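Local coordinates for protein CyaB (Pseudomonas aeruginosa, PDB 3R5G) that probably converts ATP to cyclic AMP, this chain being the class III adenylyl cyclase catalytic domain of a longer membrane protein, at residues T5-L10 and Y118-N123; M112-G117 and H158-L163; C61-F66 and Y132-R137; M169-G174 and I187-D192. All coordinates share one frame; numbering follows the deposited sequence.

Contact 1: residues T5-L10 and Y118-N123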
loop_
_atom_site.group_PDB
_atom_site.type_symbol
_atom_site.label_atom_id
_atom_site.label_comp_id
_atom_site.label_asym_id
_atom_site.label_seq_id
_atom_site.Cartn_x
_atom_site.Cartn_y
_atom_site.Cartn_z
ATOM N N THR A 5 -13.585 12.514 -12.253
ATOM C CA THR A 5 -13.189 12.645 -10.802
ATOM C C THR A 5 -14.018 13.584 -9.873
ATOM O O THR A 5 -14.211 14.766 -10.169
ATOM C CB THR A 5 -11.676 13.087 -10.752
ATOM O OG1 THR A 5 -10.928 12.240 -11.630
ATOM C CG2 THR A 5 -11.134 12.997 -9.311
ATOM N N GLN A 6 -14.429 13.096 -8.671
ATOM C CA GLN A 6 -15.229 13.901 -7.726
ATOM C C GLN A 6 -14.724 13.853 -6.289
ATOM O O GLN A 6 -13.933 12.979 -6.001
ATOM C CB GLN A 6 -16.677 13.440 -7.677
ATOM C CG GLN A 6 -16.950 12.098 -8.210
ATOM C CD GLN A 6 -18.194 12.116 -9.131
ATOM O OE1 GLN A 6 -18.106 12.507 -10.296
ATOM N NE2 GLN A 6 -19.341 11.695 -8.608
ATOM N N ARG A 7 -15.149 14.793 -5.468
ATOM C CA ARG A 7 -14.823 14.825 -4.015
ATOM C C ARG A 7 -16.078 14.384 -3.325
ATOM O O ARG A 7 -17.113 14.985 -3.543
ATOM C CB ARG A 7 -14.505 16.239 -3.560
ATOM C CG ARG A 7 -13.811 16.288 -2.222
ATOM C CD ARG A 7 -12.516 17.104 -2.291
ATOM N NE ARG A 7 -11.998 17.335 -0.946
ATOM C CZ ARG A 7 -12.728 17.861 0.035
ATOM N NH1 ARG A 7 -13.988 18.209 -0.205
ATOM N NH2 ARG A 7 -12.201 18.040 1.262
ATOM N N LYS A 8 -16.013 13.323 -2.500
ATOM C CA LYS A 8 -17.234 12.737 -1.931
ATOM C C LYS A 8 -16.929 12.243 -0.502
ATOM O O LYS A 8 -15.776 11.851 -0.272
ATOM C CB LYS A 8 -17.671 11.550 -2.771
ATOM C CG LYS A 8 -18.223 11.993 -4.131
ATOM C CD LYS A 8 -18.356 10.730 -5.011
ATOM C CE LYS A 8 -19.610 9.974 -4.657
ATOM N NZ LYS A 8 -20.281 9.649 -5.981
ATOM N N LYS A 9 -17.951 12.236 0.355
ATOM C CA LYS A 9 -17.769 11.711 1.778
ATOM C C LYS A 9 -17.845 10.185 1.628
ATOM O O LYS A 9 -18.853 9.644 1.163
ATOM C CB LYS A 9 -18.885 12.207 2.639
ATOM C CG LYS A 9 -18.588 11.710 4.128
ATOM C CD LYS A 9 -19.511 12.416 5.048
ATOM C CE LYS A 9 -18.988 13.747 5.497
ATOM N NZ LYS A 9 -19.925 14.198 6.602
ATOM N N LEU A 10 -16.780 9.494 2.006
ATOM C CA LEU A 10 -16.690 8.054 1.967
ATOM C C LEU A 10 -16.324 7.531 3.351
ATOM O O LEU A 10 -15.715 8.233 4.118
ATOM C CB LEU A 10 -15.627 7.609 1.008
ATOM C CG LEU A 10 -15.640 8.167 -0.416
ATOM C CD1 LEU A 10 -14.489 7.555 -1.187
ATOM C CD2 LEU A 10 -16.900 7.777 -1.072
ATOM N N TYR A 118 -14.112 13.337 3.506
ATOM C CA TYR A 118 -14.118 13.616 2.068
ATOM C C TYR A 118 -12.908 13.159 1.395
ATOM O O TYR A 118 -11.778 13.410 1.818
ATOM C CB TYR A 118 -14.304 15.173 1.892
ATOM C CG TYR A 118 -15.749 15.550 2.180
ATOM C CD1 TYR A 118 -16.768 15.481 1.170
ATOM C CD2 TYR A 118 -16.151 15.990 3.421
ATOM C CE1 TYR A 118 -18.126 15.782 1.448
ATOM C CE2 TYR A 118 -17.472 16.332 3.655
ATOM C CZ TYR A 118 -18.444 16.208 2.680
ATOM O OH TYR A 118 -19.780 16.552 2.971
ATOM N N CYS A 119 -13.106 12.441 0.282
ATOM C CA CYS A 119 -12.043 11.837 -0.507
ATOM C C CYS A 119 -12.205 12.187 -1.973
ATOM O O CYS A 119 -13.277 12.523 -2.355
ATOM C CB CYS A 119 -12.116 10.289 -0.428
ATOM S SG CYS A 119 -11.878 9.631 1.251
ATOM N N THR A 120 -11.141 12.107 -2.747
ATOM C CA THR A 120 -11.236 12.322 -4.223
ATOM C C THR A 120 -11.300 10.969 -4.880
ATOM O O THR A 120 -10.429 10.065 -4.680
ATOM C CB THR A 120 -10.014 13.092 -4.724
ATOM O OG1 THR A 120 -9.895 14.317 -3.999
ATOM C CG2 THR A 120 -10.058 13.256 -6.247
ATOM N N VAL A 121 -12.313 10.780 -5.743
ATOM C CA VAL A 121 -12.501 9.474 -6.414
ATOM C C VAL A 121 -12.480 9.626 -7.927
ATOM O O VAL A 121 -13.059 10.570 -8.435
ATOM C CB VAL A 121 -13.901 8.802 -6.212
ATOM C CG1 VAL A 121 -13.812 7.207 -6.413
ATOM C CG2 VAL A 121 -14.497 9.270 -4.929
ATOM N N GLY A 122 -11.823 8.744 -8.603
ATOM C CA GLY A 122 -11.645 8.995 -10.057
ATOM C C GLY A 122 -10.884 7.902 -10.692
ATOM O O GLY A 122 -10.531 6.900 -10.075
ATOM N N ASN A 123 -10.572 8.078 -11.999
ATOM C CA ASN A 123 -9.755 7.129 -12.666
ATOM C C ASN A 123 -8.330 7.656 -12.703
ATOM O O ASN A 123 -8.073 8.744 -13.246
ATOM C CB ASN A 123 -10.249 6.891 -14.127
ATOM C CG ASN A 123 -11.609 6.320 -14.140
ATOM O OD1 ASN A 123 -11.814 5.176 -13.697
ATOM N ND2 ASN A 123 -12.570 7.097 -14.631
HETATM O O HOH W 1 -10.771 16.034 2.639
#

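Contact 2: residues M112-G117 and H158-L163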
loop_
_atom_site.group_PDB
_atom_site.type_symbol
_atom_site.label_atom_id
_atom_site.label_comp_id
_atom_site.label_asym_id
_atom_site.label_seq_id
_atom_site.Cartn_x
_atom_site.Cartn_y
_atom_site.Cartn_z
ATOM N N MET A 112 -7.843 -4.089 11.373
ATOM C CA MET A 112 -8.591 -3.173 10.514
ATOM C C MET A 112 -8.551 -1.749 10.972
ATOM O O MET A 112 -8.577 -1.523 12.205
ATOM C CB MET A 112 -10.092 -3.613 10.495
ATOM C CG MET A 112 -10.180 -5.064 10.036
ATOM S SD MET A 112 -11.927 -5.620 10.121
ATOM C CE MET A 112 -11.649 -6.969 11.090
ATOM N N GLY A 113 -8.596 -0.818 10.015
ATOM C CA GLY A 113 -8.670 0.596 10.295
ATOM C C GLY A 113 -9.788 1.198 9.451
ATOM O O GLY A 113 -9.837 0.802 8.260
ATOM N N ILE A 114 -10.589 2.110 9.970
ATOM C CA ILE A 114 -11.745 2.650 9.217
ATOM C C ILE A 114 -11.785 4.110 9.521
ATOM O O ILE A 114 -11.728 4.494 10.718
ATOM C CB ILE A 114 -13.034 1.909 9.606
ATOM C CG1 ILE A 114 -12.839 0.431 9.361
ATOM C CG2 ILE A 114 -14.194 2.501 8.815
ATOM C CD1 ILE A 114 -14.086 -0.418 9.850
ATOM N N ASN A 115 -11.992 4.951 8.504
ATOM C CA ASN A 115 -12.165 6.359 8.727
ATOM C C ASN A 115 -13.207 6.851 7.779
ATOM O O ASN A 115 -13.379 6.281 6.683
ATOM C CB ASN A 115 -10.812 7.068 8.451
ATOM C CG ASN A 115 -10.904 8.594 8.540
ATOM O OD1 ASN A 115 -11.438 9.133 9.530
ATOM N ND2 ASN A 115 -10.467 9.279 7.494
ATOM N N THR A 116 -13.863 7.936 8.054
ATOM C CA THR A 116 -14.882 8.555 7.206
ATOM C C THR A 116 -14.502 10.012 6.989
ATOM O O THR A 116 -14.072 10.690 7.887
ATOM C CB THR A 116 -16.189 8.547 7.942
ATOM O OG1 THR A 116 -16.556 7.208 8.299
ATOM C CG2 THR A 116 -17.379 9.248 7.135
ATOM N N GLY A 117 -14.576 10.459 5.754
ATOM C CA GLY A 117 -14.311 11.891 5.427
ATOM C C GLY A 117 -14.295 12.058 3.921
ATOM O O GLY A 117 -14.541 11.109 3.148
ATOM N N HIS A 158 -12.901 9.257 15.092
ATOM C CA HIS A 158 -14.043 9.911 15.677
ATOM C C HIS A 158 -15.162 10.258 14.711
ATOM O O HIS A 158 -16.310 10.130 15.068
ATOM C CB HIS A 158 -13.540 11.173 16.416
ATOM C CG HIS A 158 -14.637 11.878 17.141
ATOM N ND1 HIS A 158 -15.158 11.411 18.338
ATOM C CD2 HIS A 158 -15.390 12.948 16.792
ATOM C CE1 HIS A 158 -16.159 12.187 18.718
ATOM N NE2 HIS A 158 -16.310 13.141 17.807
ATOM N N GLU A 159 -14.803 10.676 13.485
ATOM C CA GLU A 159 -15.829 10.912 12.488
ATOM C C GLU A 159 -16.657 9.615 12.259
ATOM O O GLU A 159 -17.874 9.717 12.152
ATOM C CB GLU A 159 -15.165 11.381 11.175
ATOM C CG GLU A 159 -16.216 11.942 10.212
ATOM C CD GLU A 159 -16.751 13.341 10.669
ATOM O OE1 GLU A 159 -16.094 14.022 11.496
ATOM O OE2 GLU A 159 -17.857 13.721 10.206
ATOM N N THR A 160 -15.986 8.465 12.144
ATOM C CA THR A 160 -16.754 7.260 11.922
ATOM C C THR A 160 -17.586 6.965 13.147
ATOM O O THR A 160 -18.724 6.541 13.089
ATOM C CB THR A 160 -15.792 6.121 11.594
ATOM O OG1 THR A 160 -15.011 6.444 10.436
ATOM C CG2 THR A 160 -16.544 4.814 11.327
ATOM N N TYR A 161 -16.955 6.993 14.328
ATOM C CA TYR A 161 -17.685 6.756 15.590
ATOM C C TYR A 161 -18.920 7.598 15.676
ATOM O O TYR A 161 -19.978 7.057 16.065
ATOM C CB TYR A 161 -16.707 7.063 16.785
ATOM C CG TYR A 161 -17.457 7.171 18.088
ATOM C CD1 TYR A 161 -17.884 6.034 18.718
ATOM C CD2 TYR A 161 -17.720 8.446 18.679
ATOM C CE1 TYR A 161 -18.645 6.135 19.915
ATOM C CE2 TYR A 161 -18.433 8.521 19.878
ATOM C CZ TYR A 161 -18.853 7.372 20.474
ATOM O OH TYR A 161 -19.624 7.423 21.605
ATOM N N SER A 162 -18.803 8.887 15.337
ATOM C CA SER A 162 -19.971 9.832 15.397
ATOM C C SER A 162 -21.189 9.360 14.611
ATOM O O SER A 162 -22.315 9.602 15.017
ATOM C CB SER A 162 -19.595 11.232 14.903
ATOM O OG SER A 162 -18.661 11.684 15.878
ATOM N N LEU A 163 -20.923 8.708 13.483
ATOM C CA LEU A 163 -21.917 8.165 12.632
ATOM C C LEU A 163 -22.532 6.865 13.082
ATOM O O LEU A 163 -23.722 6.637 12.847
ATOM C CB LEU A 163 -21.378 8.002 11.198
ATOM C CG LEU A 163 -21.075 9.355 10.547
ATOM C CD1 LEU A 163 -20.284 9.156 9.297
ATOM C CD2 LEU A 163 -22.410 10.098 10.223
#

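Contact 3: residues C61-F66 and Y132-R137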
loop_
_atom_site.group_PDB
_atom_site.type_symbol
_atom_site.label_atom_id
_atom_site.label_comp_id
_atom_site.label_asym_id
_atom_site.label_seq_id
_atom_site.Cartn_x
_atom_site.Cartn_y
_atom_site.Cartn_z
ATOM N N CYS A 61 -3.260 -7.248 2.130
ATOM C CA CYS A 61 -3.990 -6.031 2.454
ATOM C C CYS A 61 -5.234 -5.791 1.588
ATOM O O CYS A 61 -5.140 -5.931 0.360
ATOM C CB CYS A 61 -3.064 -4.856 2.272
ATOM S SG CYS A 61 -3.859 -3.236 2.733
ATOM N N VAL A 62 -6.396 -5.552 2.193
ATOM C CA VAL A 62 -7.635 -5.322 1.483
ATOM C C VAL A 62 -8.112 -3.886 1.697
ATOM O O VAL A 62 -8.090 -3.366 2.809
ATOM C CB VAL A 62 -8.710 -6.202 2.067
ATOM C CG1 VAL A 62 -10.113 -5.904 1.616
ATOM C CG2 VAL A 62 -8.417 -7.701 1.820
ATOM N N MET A 63 -8.517 -3.148 0.668
ATOM C CA MET A 63 -9.008 -1.799 0.735
ATOM C C MET A 63 -10.423 -1.801 0.156
ATOM O O MET A 63 -10.609 -2.328 -0.965
ATOM C CB MET A 63 -8.091 -0.973 -0.139
ATOM C CG MET A 63 -8.417 0.410 -0.159
ATOM S SD MET A 63 -7.325 1.318 -1.373
ATOM C CE MET A 63 -8.233 2.841 -1.342
ATOM N N VAL A 64 -11.394 -1.308 0.892
ATOM C CA VAL A 64 -12.812 -1.256 0.496
ATOM C C VAL A 64 -13.309 0.114 0.819
ATOM O O VAL A 64 -12.869 0.699 1.849
ATOM C CB VAL A 64 -13.634 -2.316 1.229
ATOM C CG1 VAL A 64 -15.151 -2.248 0.840
ATOM C CG2 VAL A 64 -12.981 -3.728 1.054
ATOM N N PHE A 65 -14.156 0.717 -0.019
ATOM C CA PHE A 65 -14.764 1.947 0.389
ATOM C C PHE A 65 -16.260 1.967 0.209
ATOM O O PHE A 65 -16.791 1.180 -0.629
ATOM C CB PHE A 65 -14.066 3.157 -0.232
ATOM C CG PHE A 65 -14.068 3.140 -1.757
ATOM C CD1 PHE A 65 -15.107 3.728 -2.469
ATOM C CD2 PHE A 65 -12.994 2.643 -2.408
ATOM C CE1 PHE A 65 -15.013 3.802 -3.936
ATOM C CE2 PHE A 65 -12.868 2.687 -3.857
ATOM C CZ PHE A 65 -13.925 3.242 -4.598
ATOM N N PHE A 66 -16.912 2.826 0.948
ATOM C CA PHE A 66 -18.379 2.963 0.892
ATOM C C PHE A 66 -18.740 4.413 0.662
ATOM O O PHE A 66 -18.142 5.329 1.225
ATOM C CB PHE A 66 -18.997 2.509 2.226
ATOM C CG PHE A 66 -18.888 1.056 2.473
ATOM C CD1 PHE A 66 -20.018 0.203 2.373
ATOM C CD2 PHE A 66 -17.652 0.486 2.874
ATOM C CE1 PHE A 66 -19.806 -1.208 2.672
ATOM C CE2 PHE A 66 -17.472 -0.874 3.116
ATOM C CZ PHE A 66 -18.516 -1.706 3.026
ATOM N N TYR A 132 -10.037 2.797 -11.255
ATOM C CA TYR A 132 -10.994 3.643 -10.546
ATOM C C TYR A 132 -10.730 3.476 -9.059
ATOM O O TYR A 132 -10.746 2.337 -8.567
ATOM C CB TYR A 132 -12.393 3.025 -10.817
ATOM C CG TYR A 132 -13.438 3.865 -10.326
ATOM C CD1 TYR A 132 -13.867 5.000 -11.048
ATOM C CD2 TYR A 132 -14.002 3.623 -9.075
ATOM C CE1 TYR A 132 -14.859 5.809 -10.580
ATOM C CE2 TYR A 132 -15.003 4.393 -8.606
ATOM C CZ TYR A 132 -15.446 5.509 -9.313
ATOM O OH TYR A 132 -16.436 6.346 -8.928
ATOM N N THR A 133 -10.370 4.563 -8.368
ATOM C CA THR A 133 -9.842 4.414 -6.972
ATOM C C THR A 133 -9.953 5.754 -6.276
ATOM O O THR A 133 -10.585 6.675 -6.780
ATOM C CB THR A 133 -8.441 3.826 -6.993
ATOM O OG1 THR A 133 -7.907 3.617 -5.651
ATOM C CG2 THR A 133 -7.512 4.731 -7.819
ATOM N N ILE A 134 -9.410 5.892 -5.050
ATOM C CA ILE A 134 -9.608 7.087 -4.233
ATOM C C ILE A 134 -8.269 7.476 -3.655
ATOM O O ILE A 134 -7.355 6.613 -3.455
ATOM C CB ILE A 134 -10.616 6.775 -3.047
ATOM C CG1 ILE A 134 -10.166 5.522 -2.239
ATOM C CG2 ILE A 134 -12.022 6.445 -3.687
ATOM C CD1 ILE A 134 -11.054 5.314 -0.880
ATOM N N ILE A 135 -8.176 8.776 -3.415
ATOM C CA ILE A 135 -6.977 9.354 -2.788
ATOM C C ILE A 135 -7.372 10.483 -1.828
ATOM O O ILE A 135 -8.471 11.071 -1.908
ATOM C CB ILE A 135 -6.027 9.877 -3.890
ATOM C CG1 ILE A 135 -6.675 11.030 -4.667
ATOM C CG2 ILE A 135 -5.536 8.816 -4.799
ATOM C CD1 ILE A 135 -5.712 11.684 -5.806
ATOM N N GLY A 136 -6.456 10.869 -0.918
ATOM C CA GLY A 136 -6.694 11.993 -0.064
ATOM C C GLY A 136 -6.224 11.690 1.347
ATOM O O GLY A 136 -5.921 10.493 1.704
ATOM N N ARG A 137 -6.053 12.742 2.129
ATOM C CA ARG A 137 -5.701 12.598 3.555
ATOM C C ARG A 137 -6.572 11.618 4.334
ATOM O O ARG A 137 -6.077 10.925 5.220
ATOM C CB ARG A 137 -5.690 13.989 4.198
ATOM C CG ARG A 137 -5.272 14.109 5.606
ATOM C CD ARG A 137 -5.219 15.660 5.950
ATOM N NE ARG A 137 -6.523 16.306 6.152
ATOM C CZ ARG A 137 -6.786 17.183 7.144
ATOM N NH1 ARG A 137 -5.847 17.498 8.049
ATOM N NH2 ARG A 137 -7.999 17.738 7.260
#

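Contact 4: residues M169-G174 and I187-D192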
loop_
_atom_site.group_PDB
_atom_site.type_symbol
_atom_site.label_atom_id
_atom_site.label_comp_id
_atom_site.label_asym_id
_atom_site.label_seq_id
_atom_site.Cartn_x
_atom_site.Cartn_y
_atom_site.Cartn_z
ATOM N N MET A 169 -21.385 -0.788 19.051
ATOM C CA MET A 169 -20.745 -0.573 20.358
ATOM C C MET A 169 -19.232 -0.350 20.192
ATOM O O MET A 169 -18.540 -1.097 19.476
ATOM C CB MET A 169 -20.882 -1.834 21.204
ATOM C CG MET A 169 -20.541 -1.662 22.612
ATOM S SD MET A 169 -21.781 -0.755 23.571
ATOM C CE MET A 169 -23.162 -1.911 23.526
ATOM N N CYS A 170 -18.716 0.722 20.814
ATOM C CA CYS A 170 -17.316 1.142 20.641
ATOM C C CYS A 170 -16.733 1.404 22.041
ATOM O O CYS A 170 -17.474 1.679 22.999
ATOM C CB CYS A 170 -17.241 2.457 19.822
ATOM S SG CYS A 170 -17.927 2.212 18.121
ATOM N N ARG A 171 -15.415 1.494 22.080
ATOM C CA ARG A 171 -14.693 1.884 23.311
ATOM C C ARG A 171 -13.571 2.812 22.937
ATOM O O ARG A 171 -12.790 2.574 22.042
ATOM C CB ARG A 171 -14.067 0.594 23.802
ATOM C CG ARG A 171 -13.487 0.826 25.109
ATOM C CD ARG A 171 -12.976 -0.476 25.749
ATOM N NE ARG A 171 -13.475 -1.798 25.392
ATOM C CZ ARG A 171 -14.262 -2.586 26.133
ATOM N NH1 ARG A 171 -14.517 -3.796 25.674
ATOM N NH2 ARG A 171 -14.823 -2.187 27.274
ATOM N N ASP A 172 -13.501 3.957 23.615
ATOM C CA ASP A 172 -12.383 4.905 23.469
ATOM C C ASP A 172 -11.017 4.278 23.682
ATOM O O ASP A 172 -10.805 3.538 24.691
ATOM C CB ASP A 172 -12.654 6.027 24.514
ATOM C CG ASP A 172 -11.777 7.258 24.396
ATOM O OD1 ASP A 172 -10.709 7.224 23.843
ATOM O OD2 ASP A 172 -12.263 8.333 24.941
ATOM N N LYS A 173 -10.127 4.483 22.700
ATOM C CA LYS A 173 -8.772 3.907 22.838
ATOM C C LYS A 173 -7.731 5.023 22.830
ATOM O O LYS A 173 -6.564 4.840 22.411
ATOM C CB LYS A 173 -8.493 2.811 21.788
ATOM C CG LYS A 173 -7.441 1.776 22.325
ATOM C CD LYS A 173 -6.782 1.000 21.208
ATOM C CE LYS A 173 -5.714 0.145 21.860
ATOM N NZ LYS A 173 -5.035 -0.806 20.992
ATOM N N GLY A 174 -8.199 6.156 23.297
ATOM C CA GLY A 174 -7.254 7.342 23.377
ATOM C C GLY A 174 -7.027 8.015 22.013
ATOM O O GLY A 174 -7.926 8.147 21.180
ATOM N N ILE A 187 -9.349 7.936 18.618
ATOM C CA ILE A 187 -9.604 6.550 18.054
ATOM C C ILE A 187 -10.477 5.732 18.971
ATOM O O ILE A 187 -10.624 6.000 20.168
ATOM C CB ILE A 187 -8.377 5.794 17.688
ATOM C CG1 ILE A 187 -7.476 5.512 18.964
ATOM C CG2 ILE A 187 -7.643 6.586 16.502
ATOM C CD1 ILE A 187 -6.359 4.531 18.797
ATOM N N TYR A 188 -11.200 4.749 18.414
ATOM C CA TYR A 188 -12.047 3.829 19.182
ATOM C C TYR A 188 -11.946 2.424 18.687
ATOM O O TYR A 188 -11.580 2.252 17.486
ATOM C CB TYR A 188 -13.540 4.238 18.956
ATOM C CG TYR A 188 -13.908 5.658 19.353
ATOM C CD1 TYR A 188 -13.602 6.688 18.478
ATOM C CD2 TYR A 188 -14.480 5.939 20.613
ATOM C CE1 TYR A 188 -13.864 8.041 18.859
ATOM C CE2 TYR A 188 -14.734 7.260 20.995
ATOM C CZ TYR A 188 -14.442 8.268 20.079
ATOM O OH TYR A 188 -14.728 9.602 20.447
ATOM N N GLN A 189 -12.094 1.450 19.542
ATOM C CA GLN A 189 -12.154 0.031 19.189
ATOM C C GLN A 189 -13.628 -0.283 18.980
ATOM O O GLN A 189 -14.504 0.187 19.708
ATOM C CB GLN A 189 -11.635 -0.830 20.353
ATOM C CG GLN A 189 -10.200 -0.686 20.614
ATOM C CD GLN A 189 -9.816 -1.290 21.968
ATOM O OE1 GLN A 189 -10.529 -1.118 22.963
ATOM N NE2 GLN A 189 -8.650 -1.892 21.995
ATOM N N VAL A 190 -13.932 -1.138 17.969
ATOM C CA VAL A 190 -15.275 -1.614 17.755
ATOM C C VAL A 190 -15.436 -2.979 18.405
ATOM O O VAL A 190 -14.564 -3.869 18.276
ATOM C CB VAL A 190 -15.490 -1.738 16.188
ATOM C CG1 VAL A 190 -16.833 -2.426 15.964
ATOM C CG2 VAL A 190 -15.607 -0.408 15.599
ATOM N N VAL A 191 -16.505 -3.093 19.191
ATOM C CA VAL A 191 -16.736 -4.269 20.033
ATOM C C VAL A 191 -18.048 -4.929 19.555
ATOM O O VAL A 191 -19.048 -4.263 19.333
ATOM C CB VAL A 191 -16.888 -3.833 21.497
ATOM C CG1 VAL A 191 -17.288 -4.977 22.411
ATOM C CG2 VAL A 191 -15.582 -3.246 21.943
ATOM N N ASP A 192 -18.007 -6.222 19.365
ATOM C CA ASP A 192 -19.192 -6.912 18.871
ATOM C C ASP A 192 -20.242 -6.878 19.896
ATOM O O ASP A 192 -19.981 -6.943 21.128
ATOM C CB ASP A 192 -18.797 -8.374 18.714
ATOM C CG ASP A 192 -17.918 -8.590 17.470
ATOM O OD1 ASP A 192 -17.478 -7.604 16.844
ATOM O OD2 ASP A 192 -17.713 -9.767 17.082
HETATM O O HOH W 2 -21.438 -3.575 18.158
HETATM O O HOH W 3 -12.130 -3.312 23.479
#

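Contact 1: residues T5-L10 and Y118-N123
The ring of Y118 lies against the aliphatic part of K9: K9 CB stands over the ring face, 4.1 Å from its centroid, a CH-pi contact, and K9 CE reaches Y118 CE2 at 3.5 Å. The two residues face each other as a non-hydrogen-bonded pair of an antiparallel ladder in the mixed sheet of the cyclase domain, where the start of strand 6-18 meets strand 118-124. Four backbone bonds hold the ladder, Q6 paired with V121 and K8 with C119. On the side that carries K9 and Y118, the R7 guanidinium lies nearly parallel to the Y118 ring, planes 7° apart, but displaced so that its face rests on Y118 CB. A water links R7 NH2, weakly, to Y118 O. On the side of C119 and V121, L10 CD1 packs on C119 CB at 3.7 Å and touches V121 CG2, while K8 runs its chain past V121 and makes a salt bridge with D68. Near the N-terminal end, T5 OG1 bonds to T33 of the second subunit. T5 CG2, anti to the backbone N (chi1 -48° for OG1), faces T120, and the two CG2 methyls, T5 and T120, press together at a tight 3.3 Å.

Contact 2: residues M112-G117 and H158-L163
T116 and T160 have the most surface buried here, and their hydroxyls meet directly: T116 OG1 and T160 OG1 are 2.7 Å apart and hydrogen-bonded, with either able to be the donor. Both threonines hold OG1 anti to the carbonyl carbon (chi1 -58° in each), which puts CG2 anti to the backbone N, toward I114 from T160 and toward L163 from T116. The T160 and I114 side chains cross at about a right angle, with their CG2 methyls 4.1 Å apart. T116 CG2 packs on L163 CD1 at 3.6 Å, one helical turn farther along, so T116 is bracketed by T160 and L163 from the same helix face. The hydroxyl pair belongs to a wider polar network, since T116 OG1 also bonds to T11 OG1 of strand 6-18, and T160 OG1 has a weak bond to S157 OG. S157 OG in turn bonds to N115 OD1, so the serine just before the helix ties both segments together. E159 contributes the third largest patch: its chain bends at chi2 (73°), and CG lies 3.4 Å from T116 O, alongside the backbone where strand 109-116 is about to turn its corner at G117. The strand and helix axes run at 77° to one another and come within 6.4 Å. V82 of helix 74-100 touches both I114 and T160. Strand 109-116 pairs in parallel with strand 154-157, which leads straight into helix 158-164; the contact is thus a helix packed across the end of a neighbouring sheet strand in the alpha/beta core of the class III cyclase catalytic domain.

Contact 3: residues C61-F66 and Y132-R137
Strands 61-66 and 132-135 cross almost at a right angle, 86° between their directions, with axes 9.1 Å apart at closest, so they meet through side chains. Both belong to the mixed sheet of the cyclase catalytic domain, and the contact packs their side chains together between the two crossing strands. I134 carries most of the contact on its strand. It sets CG1 between its backbone N and carbonyl carbon (chi1 53°), which spreads its branches over two partners. CG1 meets M63 CE, the end of an extended chain, at a tight 3.4 Å; the methionine and isoleucine side chains lie alongside each other, pointing opposite ways. I134 CD1 lies against F65 CD2 at 3.6 Å and also reaches F65 CB. The edge of the phenyl ring meets Y132 CE2, 4.3 Å from F65 CZ. Y132 directs its hydroxyl to D68, and T133 OG1 bonds to D55, so the polar groups flanking this apolar patch have partners of their own. Side chains of L10 and V12 on strand 6-18 also touch I134. Over the middle of the F65 ring sits the I134 CG2 methyl, 3.8 Å from the centroid and 12° off the ring normal, a CH-pi contact.

Contact 4: residues M169-G174 and I187-D192
Q189 and K173 lie obliquely across one another on one side of the antiparallel beta hairpin formed by strands 170-176 and 185-190. The lysine runs straight out, and its CD comes within 3.5 Å of Q189 NE2. The two polar ends share an acceptor: Q189 NE2 bonds to E153, and K173 NZ makes salt bridges with E153 and E150. On the far side of the glutamine, R171 crosses it obliquely as well, its guanidinium turned 79° from the Q189 amide plane. The two groups meet through a water, which accepts from R171 NE and donates to Q189 OE1; it lies in the guanidinium plane at its edge. R171 NH1 also touches V191 CG2, 3.9 Å away.

The other side of the hairpin carries C170, D172, Y188 and V190, of which Y188 and V190 are buried. C170 CB packs on Y188 CB at 4.2 Å and C170 SG on V190 CG2. The Y188 ring runs beside the backbone of D172, with CD2 3.7 Å from D172 CA. Its ring also stacks with that of Y161, and its OH bonds to H158, both on helix 158-164. R171 and Q189 form a hydrogen-bonded pair, two-way through their backbones, and V191 N to M169 O continues the ladder at one end. At the other, K173 N donates to I187 O from above that carbonyl's plane, and I187 N meets G174 O. There D172 folds its carboxylate back in an Asx turn, OD1 accepting from G174 N at 2.8 Å.

Overall arrangement
All four contacts reach one mixed sheet. Contacts 1 and 3, with centres 10 Å apart, share the antiparallel pairing of strands 118-124 and 129-135: T120 O meets I135 N, and V121 CG1 packs on I134 CG2 at 3.3 Å. Both also touch the second subunit. Contact 1 passes into contact 2 round the corner at G117, whose N lies 3.0 Å from L10 O, while K9 CG packs on T116 CG2 at 4.1 Å. Contacts 2 and 4, centres 11 Å apart, join through helix 158-164, where Y161 packs on C170, CD1 to CB 3.8 Å. Contact 4 is remote from contact 1, their centres about 27 Å apart, and lies across the chain's centre from contact 3.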